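Local structure of V-type ATP synthase alpha chain (Nanoarchaeum equitans Kin4-M, 5BN3) at residues 30-35 against 47-52; 292-297 against 322-327; 112-117 against 162-167. The protein is the A subunit of a V-type ATPase, a member of the ATP synthase alpha/beta family with a P-loop nucleotide-binding domain that holds ADP. All coordinates share one frame; numbering follows the deposited sequence.

From the N terminus, interaction 1 comes first: a loop of eleven residues, nearly all strand, brings 47-52 back against 30-35 inside the N-terminal beta barrel. Interaction 3 follows, where 162-167 returns to 112-117 across 44 residues and closes an edge of the barrel-sandwich domain. Interaction 2 is last, joining two helix starts, 292-297 and 322-327, in the nucleotide-binding domain. The three loops run in series, and none nests in or crosses another. Interactions 1 and 2 nevertheless touch: the ring of Tyr48 packs on Ala292, Ala293 and Ala296, joining barrel to nucleotide-binding domain. Interaction 3 stands apart, its centre about 32 Å from that of interaction 1 and about 34 Å from that of interaction 2.

Interaction 1: residues 30-35 against 47-52; sequences KLIGEV and VYEDTN
Ile32 is gripped through both its peptide groups. Its carbonyl O accepts the backbone N-H of Tyr48 at 2.9 Å, a nearly straight bond (167°), while its own N donates to Glu49 OE1 at 3.2 Å. Glu49 OE1 thus stands in for the carbonyl of Tyr48, which would take the Ile32 N-H if the strand ran on, and extends the ladder by a side chain. The side chain of Glu49 bends at chi2 (132°) to get there, crossing the side chain of Leu31; its OE1 lies 3.6 Å from Leu31 CB. Next to this, Leu31 CB packs on Val47 CG1 at 4.0 Å, and Leu31 CD1 lies against Asp50 O (3.5 Å), a carbonyl buried here without a hydrogen-bond partner. Further along the strand, the Tyr48 ring runs past Gly33 CA toward Glu34, whose fully extended side chain meets the hydroxyl in the ring plane; the modelled OH to OE1 distance of 2.4 Å is so short that its exact value is doubtful. In the next shell, salt bridges hold the second carboxylate oxygens: Glu49 OE2 with Arg85, Glu34 OE2 with Arg185. Gln46 also bonds the tyrosine hydroxyl. The regular pairing of strands 31-39 and 42-47 ends at Gly33 and Val47, an antiparallel non-hydrogen-bonded pair with CA atoms 4.2 Å apart, where strand 42-47 leaves strand 31-39 in the antiparallel N-terminal beta barrel of the alpha/beta family.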
ATOM      1  N   LYS A  30     -27.526  35.023   8.448  1.00 50.57           N
ATOM      2  CA  LYS A  30     -26.247  35.693   8.690  1.00 49.90           C
ATOM      3  C   LYS A  30     -25.232  34.829   9.436  1.00 55.67           C
ATOM      4  O   LYS A  30     -24.801  35.174  10.539  1.00 48.33           O
ATOM      5  CB  LYS A  30     -26.469  37.009   9.441  1.00 60.97           C
ATOM      6  CG  LYS A  30     -27.292  38.035   8.676  1.00 59.93           C
ATOM      7  CD  LYS A  30     -27.473  39.295   9.507  1.00 83.81           C
ATOM      8  CE  LYS A  30     -27.649  40.525   8.632  1.00 87.15           C
ATOM      9  NZ  LYS A  30     -27.455  41.780   9.414  1.00 93.19           N
ATOM     10  N   LEU A  31     -24.852  33.714   8.827  1.00 57.00           N
ATOM     11  CA  LEU A  31     -23.860  32.825   9.415  1.00 48.15           C
ATOM     12  C   LEU A  31     -22.466  33.405   9.196  1.00 40.27           C
ATOM     13  O   LEU A  31     -22.169  33.938   8.124  1.00 43.36           O
ATOM     14  CB  LEU A  31     -23.963  31.432   8.794  1.00 42.79           C
ATOM     15  CG  LEU A  31     -25.376  30.844   8.754  1.00 47.94           C
ATOM     16  CD1 LEU A  31     -25.397  29.508   8.032  1.00 47.83           C
ATOM     17  CD2 LEU A  31     -25.925  30.690  10.158  1.00 51.94           C
ATOM     18  N   ILE A  32     -21.618  33.315  10.216  1.00 41.94           N
ATOM     19  CA  ILE A  32     -20.256  33.825  10.117  1.00 38.40           C
ATOM     20  C   ILE A  32     -19.442  33.009   9.114  1.00 50.92           C
ATOM     21  O   ILE A  32     -19.381  31.780   9.201  1.00 43.30           O
ATOM     22  CB  ILE A  32     -19.536  33.817  11.481  1.00 49.12           C
ATOM     23  CG1 ILE A  32     -20.358  34.572  12.530  1.00 56.71           C
ATOM     24  CG2 ILE A  32     -18.147  34.425  11.354  1.00 52.67           C
ATOM     25  CD1 ILE A  32     -20.572  36.041  12.211  1.00 77.58           C
ATOM     26  N   GLY A  33     -18.828  33.700   8.158  1.00 42.84           N
ATOM     27  CA  GLY A  33     -17.973  33.064   7.174  1.00 43.46           C
ATOM     28  C   GLY A  33     -16.730  33.898   6.937  1.00 51.50           C
ATOM     29  O   GLY A  33     -16.645  35.039   7.393  1.00 47.05           O
ATOM     30  N   GLU A  34     -15.764  33.327   6.226  1.00 38.21           N
ATOM     31  CA  GLU A  34     -14.533  34.037   5.909  1.00 36.32           C
ATOM     32  C   GLU A  34     -14.120  33.745   4.470  1.00 40.74           C
ATOM     33  O   GLU A  34     -14.050  32.585   4.062  1.00 43.61           O
ATOM     34  CB  GLU A  34     -13.421  33.625   6.881  1.00 45.22           C
ATOM     35  CG  GLU A  34     -12.120  34.400   6.734  1.00 43.07           C
ATOM     36  CD  GLU A  34     -11.045  33.916   7.695  1.00 68.74           C
ATOM     37  OE1 GLU A  34     -11.222  32.837   8.300  1.00 56.99           O
ATOM     38  OE2 GLU A  34     -10.020  34.614   7.846  1.00 62.85           O
ATOM     39  N   VAL A  35     -13.861  34.797   3.699  1.00 38.61           N
ATOM     40  CA  VAL A  35     -13.399  34.632   2.323  1.00 35.37           C
ATOM     41  C   VAL A  35     -11.972  34.086   2.312  1.00 42.13           C
ATOM     42  O   VAL A  35     -11.071  34.679   2.898  1.00 42.64           O
ATOM     43  CB  VAL A  35     -13.449  35.961   1.544  1.00 41.14           C
ATOM     44  CG1 VAL A  35     -12.960  35.760   0.124  1.00 41.42           C
ATOM     45  CG2 VAL A  35     -14.866  36.509   1.530  1.00 38.35           C
ATOM     46  N   VAL A  47     -17.568  28.578   5.862  1.00 43.26           N
ATOM     47  CA  VAL A  47     -18.605  28.970   6.806  1.00 39.06           C
ATOM     48  C   VAL A  47     -18.386  28.285   8.149  1.00 49.62           C
ATOM     49  O   VAL A  47     -18.171  27.073   8.206  1.00 40.04           O
ATOM     50  CB  VAL A  47     -19.999  28.620   6.253  1.00 43.16           C
ATOM     51  CG1 VAL A  47     -21.088  29.088   7.201  1.00 47.74           C
ATOM     52  CG2 VAL A  47     -20.186  29.256   4.890  1.00 42.13           C
ATOM     53  N   TYR A  48     -18.438  29.066   9.225  1.00 40.58           N
ATOM     54  CA  TYR A  48     -18.179  28.552  10.566  1.00 39.03           C
ATOM     55  C   TYR A  48     -19.456  28.101  11.266  1.00 36.21           C
ATOM     56  O   TYR A  48     -19.536  28.078  12.495  1.00 50.01           O
ATOM     57  CB  TYR A  48     -17.440  29.600  11.400  1.00 45.14           C
ATOM     58  CG  TYR A  48     -16.095  29.957  10.821  1.00 47.37           C
ATOM     59  CD1 TYR A  48     -14.994  29.140  11.027  1.00 47.55           C
ATOM     60  CD2 TYR A  48     -15.929  31.099  10.052  1.00 48.46           C
ATOM     61  CE1 TYR A  48     -13.763  29.455  10.492  1.00 42.08           C
ATOM     62  CE2 TYR A  48     -14.703  31.424   9.513  1.00 53.59           C
ATOM     63  CZ  TYR A  48     -13.625  30.597   9.736  1.00 53.63           C
ATOM     64  OH  TYR A  48     -12.400  30.914   9.202  1.00 48.24           O
ATOM     65  N   GLU A  49     -20.452  27.740  10.467  1.00 42.18           N
ATOM     66  CA  GLU A  49     -21.705  27.206  10.980  1.00 40.89           C
ATOM     67  C   GLU A  49     -22.247  26.184   9.992  1.00 52.18           C
ATOM     68  O   GLU A  49     -21.746  26.079   8.871  1.00 52.26           O
ATOM     69  CB  GLU A  49     -22.716  28.333  11.221  1.00 57.34           C
ATOM     70  CG  GLU A  49     -22.952  28.640  12.695  1.00 71.37           C
ATOM     71  CD  GLU A  49     -22.873  30.120  13.017  1.00 84.37           C
ATOM     72  OE1 GLU A  49     -22.544  30.917  12.112  1.00 84.96           O
ATOM     73  OE2 GLU A  49     -23.139  30.488  14.180  1.00 81.44           O
ATOM     74  N   ASP A  50     -23.258  25.427  10.403  1.00 48.84           N
ATOM     75  CA  ASP A  50     -23.838  24.418   9.524  1.00 48.19           C
ATOM     76  C   ASP A  50     -24.523  25.073   8.328  1.00 54.63           C
ATOM     77  O   ASP A  50     -25.221  26.079   8.471  1.00 49.65           O
ATOM     78  CB  ASP A  50     -24.824  23.532  10.282  1.00 48.94           C
ATOM     79  CG  ASP A  50     -25.351  22.391   9.431  1.00 69.62           C
ATOM     80  OD1 ASP A  50     -24.640  21.952   8.501  1.00 79.90           O
ATOM     81  OD2 ASP A  50     -26.481  21.930   9.697  1.00 79.95           O
ATOM     82  N   THR A  51     -24.312  24.498   7.150  1.00 46.87           N
ATOM     83  CA  THR A  51     -24.807  25.085   5.911  1.00 50.75           C
ATOM     84  C   THR A  51     -26.007  24.340   5.333  1.00 45.83           C
ATOM     85  O   THR A  51     -26.488  24.680   4.251  1.00 46.65           O
ATOM     86  CB  THR A  51     -23.700  25.162   4.844  1.00 47.06           C
ATOM     87  OG1 THR A  51     -23.196  23.848   4.575  1.00 46.87           O
ATOM     88  CG2 THR A  51     -22.564  26.053   5.318  1.00 43.26           C
ATOM     89  N   ASN A  52     -26.485  23.322   6.041  1.00 47.43           N
ATOM     90  CA  ASN A  52     -27.679  22.610   5.599  1.00 63.78           C
ATOM     91  C   ASN A  52     -28.882  23.547   5.617  1.00 53.06           C
ATOM     92  O   ASN A  52     -29.092  24.279   6.586  1.00 46.81           O
ATOM     93  CB  ASN A  52     -27.949  21.392   6.486  1.00 52.48           C
ATOM     94  CG  ASN A  52     -28.884  20.386   5.833  1.00 60.36           C
ATOM     95  OD1 ASN A  52     -28.788  20.117   4.635  1.00 60.51           O
ATOM     96  ND2 ASN A  52     -29.795  19.828   6.622  1.00 57.84           N
TER

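Interaction 2: residues 292-297 against 322-327; sequences AAREAS and TSRWAE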
ATOM      1  N   ALA A 292     -15.074  23.894  10.238  1.00 35.53           N
ATOM      2  CA  ALA A 292     -14.189  25.015   9.930  1.00 43.71           C
ATOM      3  C   ALA A 292     -13.810  25.816  11.174  1.00 38.91           C
ATOM      4  O   ALA A 292     -12.781  26.494  11.199  1.00 39.03           O
ATOM      5  CB  ALA A 292     -14.827  25.917   8.891  1.00 48.89           C
ATOM      6  N   ALA A 293     -14.642  25.737  12.205  1.00 33.20           N
ATOM      7  CA  ALA A 293     -14.380  26.454  13.445  1.00 36.61           C
ATOM      8  C   ALA A 293     -13.236  25.823  14.243  1.00 42.18           C
ATOM      9  O   ALA A 293     -12.752  26.413  15.210  1.00 33.99           O
ATOM     10  CB  ALA A 293     -15.636  26.530  14.283  1.00 39.84           C
ATOM     11  N   ARG A 294     -12.816  24.623  13.845  1.00 31.56           N
ATOM     12  CA  ARG A 294     -11.640  23.989  14.440  1.00 33.92           C
ATOM     13  C   ARG A 294     -10.391  24.792  14.124  1.00 32.69           C
ATOM     14  O   ARG A 294      -9.526  24.975  14.980  1.00 37.35           O
ATOM     15  CB  ARG A 294     -11.458  22.563  13.912  1.00 32.95           C
ATOM     16  CG  ARG A 294     -12.535  21.585  14.325  1.00 36.80           C
ATOM     17  CD  ARG A 294     -12.229  20.198  13.793  1.00 34.30           C
ATOM     18  NE  ARG A 294     -13.384  19.311  13.902  1.00 28.38           N
ATOM     19  CZ  ARG A 294     -13.450  18.101  13.361  1.00 33.04           C
ATOM     20  NH1 ARG A 294     -12.422  17.628  12.670  1.00 29.36           N
ATOM     21  NH2 ARG A 294     -14.541  17.370  13.509  1.00 35.79           N
ATOM     22  N   GLU A 295     -10.287  25.254  12.882  1.00 34.50           N
ATOM     23  CA  GLU A 295      -9.160  26.090  12.487  1.00 34.62           C
ATOM     24  C   GLU A 295      -9.190  27.389  13.275  1.00 41.45           C
ATOM     25  O   GLU A 295      -8.162  27.852  13.767  1.00 37.70           O
ATOM     26  CB  GLU A 295      -9.184  26.381  10.983  1.00 39.06           C
ATOM     27  CG  GLU A 295      -8.128  27.387  10.556  1.00 47.39           C
ATOM     28  CD  GLU A 295      -7.854  27.369   9.068  1.00 59.86           C
ATOM     29  OE1 GLU A 295      -8.702  27.863   8.294  1.00 56.99           O
ATOM     30  OE2 GLU A 295      -6.779  26.873   8.673  1.00 59.37           O
ATOM     31  N   ALA A 296     -10.380  27.964  13.407  1.00 36.10           N
ATOM     32  CA  ALA A 296     -10.544  29.204  14.152  1.00 40.46           C
ATOM     33  C   ALA A 296     -10.102  29.044  15.603  1.00 41.69           C
ATOM     34  O   ALA A 296      -9.425  29.911  16.147  1.00 38.40           O
ATOM     35  CB  ALA A 296     -11.984  29.670  14.086  1.00 42.80           C
ATOM     36  N   SER A 297     -10.473  27.925  16.220  1.00 33.66           N
ATOM     37  CA  SER A 297     -10.143  27.676  17.624  1.00 33.82           C
ATOM     38  C   SER A 297      -8.633  27.619  17.874  1.00 33.06           C
ATOM     39  O   SER A 297      -8.157  28.033  18.933  1.00 36.59           O
ATOM     40  CB  SER A 297     -10.797  26.380  18.103  1.00 39.34           C
ATOM     41  OG  SER A 297     -10.173  25.251  17.518  1.00 46.42           O
ATOM     42  N   THR A 322      -4.689  18.346  17.329  1.00 36.24           N
ATOM     43  CA  THR A 322      -4.312  19.026  16.087  1.00 35.51           C
ATOM     44  C   THR A 322      -4.690  18.259  14.821  1.00 37.91           C
ATOM     45  O   THR A 322      -4.813  18.845  13.747  1.00 32.70           O
ATOM     46  CB  THR A 322      -2.807  19.361  16.047  1.00 38.35           C
ATOM     47  OG1 THR A 322      -2.040  18.151  16.104  1.00 35.24           O
ATOM     48  CG2 THR A 322      -2.436  20.255  17.215  1.00 31.42           C
ATOM     49  N   SER A 323      -4.870  16.951  14.946  1.00 30.52           N
ATOM     50  CA  SER A 323      -5.313  16.133  13.823  1.00 26.10           C
ATOM     51  C   SER A 323      -6.705  16.530  13.319  1.00 35.74           C
ATOM     52  O   SER A 323      -7.011  16.376  12.137  1.00 32.01           O
ATOM     53  CB  SER A 323      -5.299  14.652  14.204  1.00 35.81           C
ATOM     54  OG  SER A 323      -4.001  14.249  14.595  1.00 32.97           O
ATOM     55  N   ARG A 324      -7.545  17.041  14.216  1.00 28.70           N
ATOM     56  CA  ARG A 324      -8.904  17.437  13.851  1.00 31.09           C
ATOM     57  C   ARG A 324      -8.880  18.716  13.019  1.00 26.19           C
ATOM     58  O   ARG A 324      -9.713  18.910  12.134  1.00 32.99           O
ATOM     59  CB  ARG A 324      -9.763  17.633  15.104  1.00 34.96           C
ATOM     60  CG  ARG A 324      -9.724  16.461  16.078  1.00 31.34           C
ATOM     61  CD  ARG A 324     -10.025  15.147  15.384  1.00 41.18           C
ATOM     62  NE  ARG A 324      -9.816  14.014  16.280  1.00 46.27           N
ATOM     63  CZ  ARG A 324      -9.414  12.811  15.886  1.00 46.14           C
ATOM     64  NH1 ARG A 324      -9.170  12.577  14.604  1.00 35.18           N
ATOM     65  NH2 ARG A 324      -9.250  11.845  16.777  1.00 39.84           N
ATOM     66  N   TRP A 325      -7.920  19.583  13.323  1.00 27.71           N
ATOM     67  CA  TRP A 325      -7.677  20.795  12.547  1.00 31.45           C
ATOM     68  C   TRP A 325      -7.184  20.400  11.160  1.00 38.42           C
ATOM     69  O   TRP A 325      -7.604  20.972  10.155  1.00 34.41           O
ATOM     70  CB  TRP A 325      -6.645  21.675  13.273  1.00 32.18           C
ATOM     71  CG  TRP A 325      -6.084  22.828  12.468  1.00 35.71           C
ATOM     72  CD1 TRP A 325      -6.704  23.515  11.462  1.00 39.29           C
ATOM     73  CD2 TRP A 325      -4.780  23.413  12.606  1.00 31.88           C
ATOM     74  NE1 TRP A 325      -5.868  24.489  10.971  1.00 32.31           N
ATOM     75  CE2 TRP A 325      -4.682  24.449  11.658  1.00 32.67           C
ATOM     76  CE3 TRP A 325      -3.690  23.164  13.446  1.00 36.98           C
ATOM     77  CZ2 TRP A 325      -3.535  25.233  11.522  1.00 37.58           C
ATOM     78  CZ3 TRP A 325      -2.553  23.943  13.311  1.00 35.75           C
ATOM     79  CH2 TRP A 325      -2.484  24.964  12.357  1.00 35.85           C
ATOM     80  N   ALA A 326      -6.308  19.403  11.109  1.00 36.56           N
ATOM     81  CA  ALA A 326      -5.823  18.886   9.836  1.00 35.07           C
ATOM     82  C   ALA A 326      -6.962  18.319   8.991  1.00 35.03           C
ATOM     83  O   ALA A 326      -6.975  18.487   7.771  1.00 35.11           O
ATOM     84  CB  ALA A 326      -4.755  17.837  10.063  1.00 39.08           C
ATOM     85  N   GLU A 327      -7.914  17.649   9.638  1.00 26.22           N
ATOM     86  CA  GLU A 327      -9.083  17.121   8.933  1.00 30.37           C
ATOM     87  C   GLU A 327      -9.913  18.250   8.329  1.00 35.35           C
ATOM     88  O   GLU A 327     -10.450  18.118   7.230  1.00 33.87           O
ATOM     89  CB  GLU A 327      -9.964  16.293   9.873  1.00 32.44           C
ATOM     90  CG  GLU A 327     -11.237  15.773   9.203  1.00 39.44           C
ATOM     91  CD  GLU A 327     -12.267  15.250  10.189  1.00 50.54           C
ATOM     92  OE1 GLU A 327     -11.970  15.212  11.401  1.00 36.41           O
ATOM     93  OE2 GLU A 327     -13.381  14.878   9.751  1.00 43.47           O
TER
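Arg294 reaches across to the helix of Arg324 and Glu327, and this is the tight half of the contact. With CG beside the backbone N (chi1 -67°) and the chain extended as far as NE, the arginine delivers one nitrogen, NH1, to two acceptors. NH1 donates to the carbonyl O of Arg324 at 3.0 Å and to Glu327 OE1 at 2.8 Å, the latter a salt bridge. Both acceptors lie in the guanidinium plane, so each bond is well directed from the arginine's side, although OE1 is approached from above the carboxylate plane. Arg294 CD also rests on the Arg324 carbonyl O, 3.3 Å away. The other end nitrogen, NH2, bonds Ser287 O, which should fix the rotation of the group.

The other half is looser, though no less buried. Trp325 turns its indole edge toward Glu295, with CD1 3.7 Å from Glu295 CA, but the bond from Trp325 NE1 to Glu295 OE2 is weak at 3.4 Å, for all its straightness. The stronger ties of Glu295 run through OE1 to Arg185 and Gln46. Arg324, meanwhile, offers Arg294 its carbonyl and CB while its own NE pairs with Glu252, and a neighbouring subunit, the NEQ263 chain, lays Tyr256 and Tyr297 against it as cation-pi partners. The axes of the two short segments come within 8.6 Å, their N-to-C directions 133° apart. They belong to helices 293-309 and 322-335, which follow parallel strands 280-285 and 314-320; the first makes a beta-alpha-beta crossover past strand 244-250 in the P-loop NTPase fold.

Interaction 3: residues 112-117 against 162-167; sequences KVWEFI and FTIEET
Trp114 and Phe162 form an antiparallel hydrogen-bonded pair at the edge of a four-stranded sheet in the barrel-sandwich domain, strand 160-162 being outermost within the chain. Trp114 N gives its hydrogen to Phe162 O at 2.7 Å, and Phe162 N returns one to Trp114 O at 2.8 Å. Although both side chains leave the same face of the sheet, their rings go to different neighbours. The indole, with CG beside its backbone N (chi1 -58°), lies alongside Ile164, pointing the same way; Ile164 CD1 sits 3.4 Å from Trp114 NE1, approaching the ring obliquely. Lys112 CG covers one indole face near its rim, so the aliphatic part of the lysine packs on it. Phe162 instead turns its ring toward Phe116, and the touch is Phe162 CD1 on Phe116 CB at 4.0 Å, while the Phe116 ring itself heads off toward Ile132 and Leu178. Beyond the pair, Val113 and Thr163 bring their methyls together, CG2 to CG2 at 4.1 Å, the two side chains crossing at a slant. Here the chain leaves the sheet through a type I beta turn, Thr163 to Glu166, closed by Glu166 N on Thr163 O; Glu166 OE1 also accepts from Thr163 N. A water beside the turn links the segments, accepting from Ile164 N at 2.9 Å and lying 2.6 Å from Lys112 O.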
ATOM      1  N   LYS A 112     -20.165  43.256  33.440  1.00 47.02           N
ATOM      2  CA  LYS A 112     -19.234  43.054  34.549  1.00 47.62           C
ATOM      3  C   LYS A 112     -18.444  44.331  34.841  1.00 46.81           C
ATOM      4  O   LYS A 112     -17.920  44.971  33.925  1.00 44.34           O
ATOM      5  CB  LYS A 112     -18.274  41.906  34.230  1.00 44.10           C
ATOM      6  CG  LYS A 112     -17.073  41.817  35.151  1.00 47.35           C
ATOM      7  CD  LYS A 112     -17.402  41.151  36.478  1.00 62.45           C
ATOM      8  CE  LYS A 112     -16.181  41.152  37.393  1.00 68.36           C
ATOM      9  NZ  LYS A 112     -16.401  40.362  38.640  1.00 71.48           N
ATOM     10  N   VAL A 113     -18.370  44.703  36.116  1.00 42.78           N
ATOM     11  CA  VAL A 113     -17.679  45.926  36.514  1.00 43.77           C
ATOM     12  C   VAL A 113     -16.266  45.632  37.013  1.00 36.18           C
ATOM     13  O   VAL A 113     -16.081  44.896  37.982  1.00 47.34           O
ATOM     14  CB  VAL A 113     -18.462  46.694  37.600  1.00 44.54           C
ATOM     15  CG1 VAL A 113     -17.678  47.909  38.053  1.00 40.54           C
ATOM     16  CG2 VAL A 113     -19.825  47.118  37.070  1.00 42.66           C
ATOM     17  N   TRP A 114     -15.274  46.214  36.347  1.00 35.97           N
ATOM     18  CA  TRP A 114     -13.877  45.985  36.701  1.00 39.26           C
ATOM     19  C   TRP A 114     -13.279  47.175  37.440  1.00 50.96           C
ATOM     20  O   TRP A 114     -13.723  48.307  37.258  1.00 41.70           O
ATOM     21  CB  TRP A 114     -13.058  45.714  35.437  1.00 38.13           C
ATOM     22  CG  TRP A 114     -13.560  44.550  34.649  1.00 43.76           C
ATOM     23  CD1 TRP A 114     -14.309  44.587  33.510  1.00 44.81           C
ATOM     24  CD2 TRP A 114     -13.354  43.168  34.953  1.00 38.17           C
ATOM     25  NE1 TRP A 114     -14.579  43.308  33.083  1.00 42.15           N
ATOM     26  CE2 TRP A 114     -14.000  42.418  33.952  1.00 40.53           C
ATOM     27  CE3 TRP A 114     -12.679  42.492  35.972  1.00 42.18           C
ATOM     28  CZ2 TRP A 114     -13.992  41.022  33.943  1.00 40.36           C
ATOM     29  CZ3 TRP A 114     -12.671  41.114  35.963  1.00 45.62           C
ATOM     30  CH2 TRP A 114     -13.324  40.392  34.958  1.00 36.73           C
ATOM     31  N   GLU A 115     -12.269  46.921  38.267  1.00 37.48           N
ATOM     32  CA  GLU A 115     -11.537  48.010  38.913  1.00 43.27           C
ATOM     33  C   GLU A 115     -10.196  48.233  38.221  1.00 52.94           C
ATOM     34  O   GLU A 115      -9.299  47.389  38.293  1.00 39.57           O
ATOM     35  CB  GLU A 115     -11.330  47.737  40.406  1.00 41.36           C
ATOM     36  CG  GLU A 115     -10.637  48.880  41.139  1.00 51.71           C
ATOM     37  CD  GLU A 115     -10.754  48.775  42.647  1.00 76.55           C
ATOM     38  OE1 GLU A 115     -11.496  49.587  43.243  1.00 64.99           O
ATOM     39  OE2 GLU A 115     -10.099  47.893  43.239  1.00 70.68           O
ATOM     40  N   PHE A 116     -10.068  49.374  37.551  1.00 33.77           N
ATOM     41  CA  PHE A 116      -8.861  49.714  36.808  1.00 37.52           C
ATOM     42  C   PHE A 116      -7.936  50.630  37.611  1.00 50.22           C
ATOM     43  O   PHE A 116      -8.338  51.716  38.034  1.00 46.47           O
ATOM     44  CB  PHE A 116      -9.244  50.374  35.481  1.00 37.72           C
ATOM     45  CG  PHE A 116      -8.072  50.867  34.685  1.00 41.21           C
ATOM     46  CD1 PHE A 116      -7.208  49.974  34.074  1.00 38.43           C
ATOM     47  CD2 PHE A 116      -7.846  52.227  34.533  1.00 42.00           C
ATOM     48  CE1 PHE A 116      -6.132  50.424  33.333  1.00 42.67           C
ATOM     49  CE2 PHE A 116      -6.770  52.687  33.793  1.00 37.82           C
ATOM     50  CZ  PHE A 116      -5.911  51.783  33.192  1.00 47.00           C
ATOM     51  N   ILE A 117      -6.701  50.183  37.822  1.00 40.33           N
ATOM     52  CA  ILE A 117      -5.693  50.976  38.520  1.00 41.74           C
ATOM     53  C   ILE A 117      -4.602  51.402  37.535  1.00 52.59           C
ATOM     54  O   ILE A 117      -3.842  50.562  37.049  1.00 43.23           O
ATOM     55  CB  ILE A 117      -5.060  50.175  39.679  1.00 41.53           C
ATOM     56  CG1 ILE A 117      -6.134  49.733  40.680  1.00 54.71           C
ATOM     57  CG2 ILE A 117      -3.984  50.995  40.372  1.00 48.01           C
ATOM     58  CD1 ILE A 117      -5.617  48.816  41.775  1.00 65.45           C
ATOM     59  N   PHE A 162     -15.052  50.385  36.039  1.00 37.93           N
ATOM     60  CA  PHE A 162     -15.498  50.537  34.657  1.00 36.46           C
ATOM     61  C   PHE A 162     -15.982  49.212  34.079  1.00 45.63           C
ATOM     62  O   PHE A 162     -15.582  48.142  34.539  1.00 41.41           O
ATOM     63  CB  PHE A 162     -14.352  51.050  33.777  1.00 44.06           C
ATOM     64  CG  PHE A 162     -13.768  52.353  34.229  1.00 53.50           C
ATOM     65  CD1 PHE A 162     -12.712  52.378  35.128  1.00 40.43           C
ATOM     66  CD2 PHE A 162     -14.258  53.556  33.741  1.00 50.72           C
ATOM     67  CE1 PHE A 162     -12.166  53.576  35.542  1.00 51.29           C
ATOM     68  CE2 PHE A 162     -13.713  54.759  34.151  1.00 64.67           C
ATOM     69  CZ  PHE A 162     -12.666  54.768  35.053  1.00 47.25           C
ATOM     70  N   THR A 163     -16.840  49.288  33.064  1.00 38.44           N
ATOM     71  CA  THR A 163     -17.187  48.113  32.267  1.00 43.45           C
ATOM     72  C   THR A 163     -16.309  48.119  31.021  1.00 51.11           C
ATOM     73  O   THR A 163     -15.600  49.095  30.768  1.00 40.60           O
ATOM     74  CB  THR A 163     -18.680  48.073  31.882  1.00 42.65           C
ATOM     75  OG1 THR A 163     -18.977  49.134  30.967  1.00 52.21           O
ATOM     76  CG2 THR A 163     -19.553  48.209  33.118  1.00 43.32           C
ATOM     77  N   ILE A 164     -16.367  47.044  30.240  1.00 41.43           N
ATOM     78  CA  ILE A 164     -15.414  46.818  29.152  1.00 47.59           C
ATOM     79  C   ILE A 164     -15.463  47.849  28.010  1.00 42.16           C
ATOM     80  O   ILE A 164     -14.441  48.131  27.382  1.00 49.20           O
ATOM     81  CB  ILE A 164     -15.540  45.367  28.601  1.00 48.34           C
ATOM     82  CG1 ILE A 164     -14.180  44.670  28.598  1.00 53.89           C
ATOM     83  CG2 ILE A 164     -16.160  45.340  27.214  1.00 53.76           C
ATOM     84  CD1 ILE A 164     -13.625  44.430  29.977  1.00 54.65           C
ATOM     85  N   GLU A 165     -16.635  48.425  27.760  1.00 44.38           N
ATOM     86  CA  GLU A 165     -16.799  49.340  26.631  1.00 46.99           C
ATOM     87  C   GLU A 165     -16.509  50.795  26.988  1.00 50.69           C
ATOM     88  O   GLU A 165     -16.613  51.679  26.137  1.00 59.15           O
ATOM     89  CB  GLU A 165     -18.206  49.216  26.034  1.00 57.90           C
ATOM     90  CG  GLU A 165     -18.399  48.038  25.084  1.00 72.08           C
ATOM     91  CD  GLU A 165     -17.935  48.334  23.666  1.00 81.55           C
ATOM     92  OE1 GLU A 165     -17.035  49.181  23.488  1.00 82.69           O
ATOM     93  OE2 GLU A 165     -18.477  47.717  22.724  1.00 88.20           O
ATOM     94  N   GLU A 166     -16.139  51.041  28.241  1.00 48.04           N
ATOM     95  CA  GLU A 166     -15.901  52.404  28.709  1.00 51.44           C
ATOM     96  C   GLU A 166     -14.469  52.881  28.472  1.00 53.84           C
ATOM     97  O   GLU A 166     -13.513  52.117  28.619  1.00 51.79           O
ATOM     98  CB  GLU A 166     -16.273  52.534  30.191  1.00 46.63           C
ATOM     99  CG  GLU A 166     -17.759  52.358  30.458  1.00 48.91           C
ATOM    100  CD  GLU A 166     -18.147  52.655  31.891  1.00 64.15           C
ATOM    101  OE1 GLU A 166     -17.519  52.095  32.810  1.00 52.71           O
ATOM    102  OE2 GLU A 166     -19.087  53.451  32.100  1.00 76.14           O
ATOM    103  N   THR A 167     -14.337  54.153  28.102  1.00 55.88           N
ATOM    104  CA  THR A 167     -13.036  54.783  27.904  1.00 43.69           C
ATOM    105  C   THR A 167     -12.309  54.935  29.239  1.00 47.60           C
ATOM    106  O   THR A 167     -12.870  55.460  30.202  1.00 47.37           O
ATOM    107  CB  THR A 167     -13.195  56.172  27.247  1.00 61.29           C
ATOM    108  OG1 THR A 167     -13.894  56.037  26.003  1.00 54.01           O
ATOM    109  CG2 THR A 167     -11.839  56.815  26.996  1.00 54.23           C
TER
HETATM  110  O   HOH W   1     -17.490  44.684  31.387  1.00 45.76           O